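Local coordinates for protein DNA-entry nuclease (Competence-specific nuclease) (Streptococcus agalactiae ILRI112, PDB 4QGO) that probably cleaves DNA, and perhaps RNA, without marked sequence specificity, as a beta-beta-alpha metal-finger nuclease regarded as a virulence factor, at residues H103-A115 / Q133-S145. The protein carries 1 engineered substitution. Residues are numbered along the deposited sequence; the frame is centred on the assembly and turned at random. Where two conformers were deposited one is given.
Sequences HYGHAVDKGALIA and QNVVTQTAHSNQS. Engineered in segment 103-115: Ala112 (natural residue His). With SO4 (sulfate ion), chain D.
Tyr104 lies with one ring face against the start of helix 140-144, His141 N above its centre, while its OH accepts a hydrogen bond from His141 ND1 (2.9 Å) and also binds a sulfate that His103 NE2 holds in turn. Further along, His106 NE2 donates to Asp109 OD1 at 2.6 Å, and Ala107 O takes the N-H of Ala140, joining the loop to the first turn of the helix. Asp109 shows how one carboxylate can tie several elements together: its CG stands beside the backbone N (chi1 -69°), facing the helix, where OD2 receives Gln144 NE2 on its syn lone pair at 2.6 Å, with amide and carboxylate nearly coplanar. Asn143 ND2 adds a weak bond to OD2. Strands 108-112 and 135-139 pair antiparallel through Asp109-Gln138 and Gly111-Val136, forming with the helix the beta-beta-alpha finger of His-Me nucleases. Ala112, engineered from histidine, ends its strand beside Val135. Beyond it, the Asn134 amide bonds the Ile114 backbone twice, OD1 accepting from N (2.9 Å) in the carbonyl plane and ND2 donating to O (3.1 Å). With one strong bond to each oxygen and a weak third, the Asp109 carboxylate is held in place and ties helix 140-144 to strand 108-112.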
loop_
_atom_site.group_PDB
_atom_site.type_symbol
_atom_site.label_atom_id
_atom_site.label_comp_id
_atom_site.label_asym_id
_atom_site.label_seq_id
_atom_site.Cartn_x
_atom_site.Cartn_y
_atom_site.Cartn_z
ATOM N N HIS A 103 14.614 -13.777 -6.868
ATOM C CA HIS A 103 14.765 -14.415 -5.567
ATOM C C HIS A 103 13.443 -14.598 -4.822
ATOM O O HIS A 103 13.406 -15.308 -3.841
ATOM C CB HIS A 103 15.793 -13.654 -4.717
ATOM C CG HIS A 103 15.287 -12.364 -4.128
ATOM N ND1 HIS A 103 15.276 -11.180 -4.828
ATOM C CD2 HIS A 103 14.801 -12.083 -2.900
ATOM C CE1 HIS A 103 14.780 -10.220 -4.056
ATOM N NE2 HIS A 103 14.490 -10.738 -2.877
ATOM N N TYR A 104 12.383 -13.913 -5.273
ATOM C CA TYR A 104 11.063 -14.061 -4.652
ATOM C C TYR A 104 10.393 -15.380 -5.006
ATOM O O TYR A 104 9.577 -15.898 -4.240
ATOM C CB TYR A 104 10.137 -12.895 -5.023
ATOM C CG TYR A 104 10.648 -11.562 -4.526
ATOM C CD1 TYR A 104 10.500 -11.194 -3.189
ATOM C CD2 TYR A 104 11.276 -10.671 -5.389
ATOM C CE1 TYR A 104 10.970 -9.979 -2.734
ATOM C CE2 TYR A 104 11.754 -9.455 -4.938
ATOM C CZ TYR A 104 11.595 -9.114 -3.615
ATOM O OH TYR A 104 12.070 -7.900 -3.171
ATOM N N GLY A 105 10.714 -15.910 -6.181
ATOM C CA GLY A 105 10.172 -17.187 -6.607
ATOM C C GLY A 105 8.792 -17.095 -7.230
ATOM O O GLY A 105 8.462 -17.860 -8.128
ATOM N N HIS A 106 7.971 -16.170 -6.736
ATOM C CA HIS A 106 6.630 -15.967 -7.279
ATOM C C HIS A 106 6.435 -14.478 -7.525
ATOM O O HIS A 106 7.165 -13.654 -6.977
ATOM C CB HIS A 106 5.566 -16.485 -6.326
ATOM C CG HIS A 106 5.577 -15.805 -4.997
ATOM N ND1 HIS A 106 6.378 -16.219 -3.955
ATOM C CD2 HIS A 106 4.897 -14.725 -4.542
ATOM C CE1 HIS A 106 6.186 -15.427 -2.915
ATOM N NE2 HIS A 106 5.293 -14.512 -3.247
ATOM N N ALA A 107 5.445 -14.137 -8.340
ATOM C CA ALA A 107 5.290 -12.759 -8.811
ATOM C C ALA A 107 4.463 -11.877 -7.882
ATOM O O ALA A 107 4.827 -10.721 -7.655
ATOM C CB ALA A 107 4.686 -12.741 -10.195
ATOM N N VAL A 108 3.368 -12.413 -7.349
ATOM C CA VAL A 108 2.404 -11.586 -6.611
ATOM C C VAL A 108 1.993 -12.161 -5.260
ATOM O O VAL A 108 2.042 -13.374 -5.049
ATOM C CB VAL A 108 1.137 -11.289 -7.440
ATOM C CG1 VAL A 108 1.477 -10.417 -8.642
ATOM C CG2 VAL A 108 0.436 -12.583 -7.875
ATOM N N ASP A 109 1.603 -11.251 -4.365
ATOM C CA ASP A 109 1.120 -11.566 -3.026
ATOM C C ASP A 109 -0.241 -10.913 -2.851
ATOM O O ASP A 109 -0.552 -9.917 -3.502
ATOM C CB ASP A 109 2.031 -10.949 -1.954
ATOM C CG ASP A 109 3.398 -11.592 -1.881
ATOM O OD1 ASP A 109 3.559 -12.739 -2.334
ATOM O OD2 ASP A 109 4.312 -10.947 -1.323
ATOM N N LYS A 110 -1.053 -11.490 -1.977
ATOM C CA LYS A 110 -2.249 -10.815 -1.516
ATOM C C LYS A 110 -1.753 -9.621 -0.726
ATOM O O LYS A 110 -1.153 -9.768 0.340
ATOM C CB LYS A 110 -3.085 -11.744 -0.644
ATOM C CG LYS A 110 -3.745 -12.867 -1.435
ATOM C CD LYS A 110 -4.361 -13.922 -0.519
ATOM C CE LYS A 110 -4.807 -15.140 -1.315
ATOM N NZ LYS A 110 -4.989 -16.345 -0.453
ATOM N N GLY A 111 -1.963 -8.434 -1.276
ATOM C CA GLY A 111 -1.496 -7.228 -0.605
ATOM C C GLY A 111 -2.564 -6.499 0.194
ATOM O O GLY A 111 -3.490 -5.933 -0.381
ATOM N N ALA A 112 -2.436 -6.502 1.521
ATOM C CA ALA A 112 -3.369 -5.752 2.360
ATOM C C ALA A 112 -3.135 -4.253 2.259
ATOM O O ALA A 112 -1.993 -3.797 2.241
ATOM C CB ALA A 112 -3.229 -6.180 3.811
ATOM N N LEU A 113 -4.219 -3.484 2.210
ATOM C CA LEU A 113 -4.097 -2.030 2.309
ATOM C C LEU A 113 -3.723 -1.669 3.740
ATOM O O LEU A 113 -2.731 -0.968 3.981
ATOM C CB LEU A 113 -5.403 -1.331 1.913
ATOM C CG LEU A 113 -5.636 -1.116 0.408
ATOM C CD1 LEU A 113 -5.672 -2.411 -0.383
ATOM C CD2 LEU A 113 -6.949 -0.348 0.197
ATOM N N ILE A 114 -4.528 -2.160 4.681
ATOM C CA ILE A 114 -4.273 -1.960 6.108
ATOM C C ILE A 114 -3.824 -3.289 6.714
ATOM O O ILE A 114 -4.577 -4.257 6.724
ATOM C CB ILE A 114 -5.532 -1.461 6.849
ATOM C CG1 ILE A 114 -6.142 -0.237 6.149
ATOM C CG2 ILE A 114 -5.188 -1.129 8.290
ATOM C CD1 ILE A 114 -5.264 1.001 6.185
ATOM N N ALA A 115 -2.585 -3.316 7.205
ATOM C CA ALA A 115 -1.959 -4.533 7.728
ATOM C C ALA A 115 -2.651 -5.140 8.945
ATOM O O ALA A 115 -3.133 -4.433 9.829
ATOM C CB ALA A 115 -0.483 -4.271 8.041
ATOM N N GLN A 133 -12.363 -5.636 0.316
ATOM C CA GLN A 133 -12.156 -4.198 0.258
ATOM C C GLN A 133 -10.756 -3.813 0.716
ATOM O O GLN A 133 -10.368 -2.650 0.606
ATOM C CB GLN A 133 -13.186 -3.463 1.127
ATOM C CG GLN A 133 -14.612 -3.867 0.840
ATOM C CD GLN A 133 -15.610 -2.780 1.183
ATOM O OE1 GLN A 133 -15.265 -1.762 1.786
ATOM N NE2 GLN A 133 -16.857 -2.993 0.797
ATOM N N ASN A 134 -9.998 -4.789 1.218
ATOM C CA ASN A 134 -8.693 -4.523 1.840
ATOM C C ASN A 134 -7.526 -5.245 1.184
ATOM O O ASN A 134 -6.416 -5.192 1.696
ATOM C CB ASN A 134 -8.725 -4.890 3.343
ATOM C CG ASN A 134 -7.512 -4.354 4.126
ATOM O OD1 ASN A 134 -7.107 -3.212 3.962
ATOM N ND2 ASN A 134 -6.936 -5.193 4.986
ATOM N N VAL A 135 -7.758 -5.927 0.064
ATOM C CA VAL A 135 -6.698 -6.735 -0.543
ATOM C C VAL A 135 -6.618 -6.502 -2.041
ATOM O O VAL A 135 -7.635 -6.545 -2.739
ATOM C CB VAL A 135 -6.917 -8.243 -0.278
ATOM C CG1 VAL A 135 -5.794 -9.058 -0.931
ATOM C CG2 VAL A 135 -6.996 -8.517 1.215
ATOM N N VAL A 136 -5.403 -6.251 -2.523
ATOM C CA VAL A 136 -5.146 -6.117 -3.953
ATOM C C VAL A 136 -4.078 -7.105 -4.399
ATOM O O VAL A 136 -3.404 -7.739 -3.576
ATOM C CB VAL A 136 -4.706 -4.686 -4.344
ATOM C CG1 VAL A 136 -5.835 -3.691 -4.086
ATOM C CG2 VAL A 136 -3.424 -4.270 -3.590
ATOM N N THR A 137 -3.934 -7.242 -5.713
ATOM C CA THR A 137 -2.829 -7.990 -6.290
ATOM C C THR A 137 -1.599 -7.105 -6.234
ATOM O O THR A 137 -1.559 -6.061 -6.875
ATOM C CB THR A 137 -3.138 -8.379 -7.740
ATOM O OG1 THR A 137 -4.262 -9.266 -7.749
ATOM C CG2 THR A 137 -1.934 -9.060 -8.399
ATOM N N GLN A 138 -0.606 -7.506 -5.445
ATOM C CA GLN A 138 0.562 -6.669 -5.220
ATOM C C GLN A 138 1.828 -7.449 -5.531
ATOM O O GLN A 138 1.950 -8.638 -5.177
ATOM C CB GLN A 138 0.597 -6.169 -3.772
ATOM C CG GLN A 138 1.655 -5.085 -3.540
ATOM C CD GLN A 138 1.549 -4.464 -2.165
ATOM O OE1 GLN A 138 1.160 -5.132 -1.201
ATOM N NE2 GLN A 138 1.888 -3.182 -2.060
ATOM N N THR A 139 2.778 -6.799 -6.191
ATOM C CA THR A 139 4.017 -7.512 -6.496
ATOM C C THR A 139 4.690 -7.995 -5.201
ATOM O O THR A 139 4.598 -7.341 -4.150
ATOM C CB THR A 139 5.007 -6.686 -7.333
ATOM O OG1 THR A 139 5.525 -5.605 -6.535
ATOM C CG2 THR A 139 4.326 -6.152 -8.588
ATOM N N ALA A 140 5.351 -9.148 -5.274
ATOM C CA ALA A 140 6.060 -9.667 -4.117
ATOM C C ALA A 140 7.077 -8.654 -3.614
ATOM O O ALA A 140 7.193 -8.446 -2.408
ATOM C CB ALA A 140 6.746 -10.986 -4.454
ATOM N N HIS A 141 7.808 -8.018 -4.533
ATOM C CA HIS A 141 8.783 -7.020 -4.130
ATOM C C HIS A 141 8.157 -5.857 -3.371
ATOM O O HIS A 141 8.639 -5.467 -2.307
ATOM C CB HIS A 141 9.517 -6.446 -5.329
ATOM C CG HIS A 141 10.328 -5.247 -4.980
ATOM N ND1 HIS A 141 11.513 -5.330 -4.279
ATOM C CD2 HIS A 141 10.093 -3.928 -5.171
ATOM C CE1 HIS A 141 11.991 -4.110 -4.089
ATOM N NE2 HIS A 141 11.151 -3.243 -4.627
ATOM N N SER A 142 7.099 -5.283 -3.934
ATOM C CA SER A 142 6.541 -4.084 -3.321
ATOM C C SER A 142 5.759 -4.389 -2.039
ATOM O O SER A 142 5.654 -3.535 -1.160
ATOM C CB SER A 142 5.735 -3.256 -4.331
ATOM O OG SER A 142 4.484 -3.857 -4.646
ATOM N N ASN A 143 5.242 -5.607 -1.911
ATOM C CA ASN A 143 4.633 -6.048 -0.671
ATOM C C ASN A 143 5.669 -6.295 0.426
ATOM O O ASN A 143 5.544 -5.789 1.542
ATOM C CB ASN A 143 3.823 -7.331 -0.920
ATOM C CG ASN A 143 3.135 -7.832 0.330
ATOM O OD1 ASN A 143 2.126 -7.271 0.754
ATOM N ND2 ASN A 143 3.652 -8.901 0.913
ATOM N N GLN A 144 6.724 -7.030 0.083
ATOM C CA GLN A 144 7.601 -7.635 1.092
ATOM C C GLN A 144 8.795 -6.808 1.538
ATOM O O GLN A 144 9.293 -6.987 2.659
ATOM C CB GLN A 144 8.112 -8.981 0.577
ATOM C CG GLN A 144 7.023 -10.002 0.413
ATOM C CD GLN A 144 7.511 -11.298 -0.210
ATOM O OE1 GLN A 144 8.668 -11.698 -0.027
ATOM N NE2 GLN A 144 6.627 -11.968 -0.938
ATOM N N SER A 145 9.287 -5.924 0.685
ATOM C CA SER A 145 10.566 -5.315 1.014
ATOM C C SER A 145 10.466 -4.450 2.255
ATOM O O SER A 145 9.662 -3.503 2.319
ATOM C CB SER A 145 11.131 -4.480 -0.113
ATOM O OG SER A 145 12.375 -3.957 0.329
HETATM S S SO4 D . 13.631 -8.406 -0.158
HETATM O O1 SO4 D . 12.384 -7.772 -0.569
HETATM O O2 SO4 D . 14.006 -7.964 1.182
HETATM O O3 SO4 D . 13.456 -9.857 -0.161
HETATM O O4 SO4 D . 14.690 -8.068 -1.110
HETATM O O HOH W 1 9.028 -14.453 -1.731
HETATM O O HOH W 2 -0.092 -7.812 2.666
#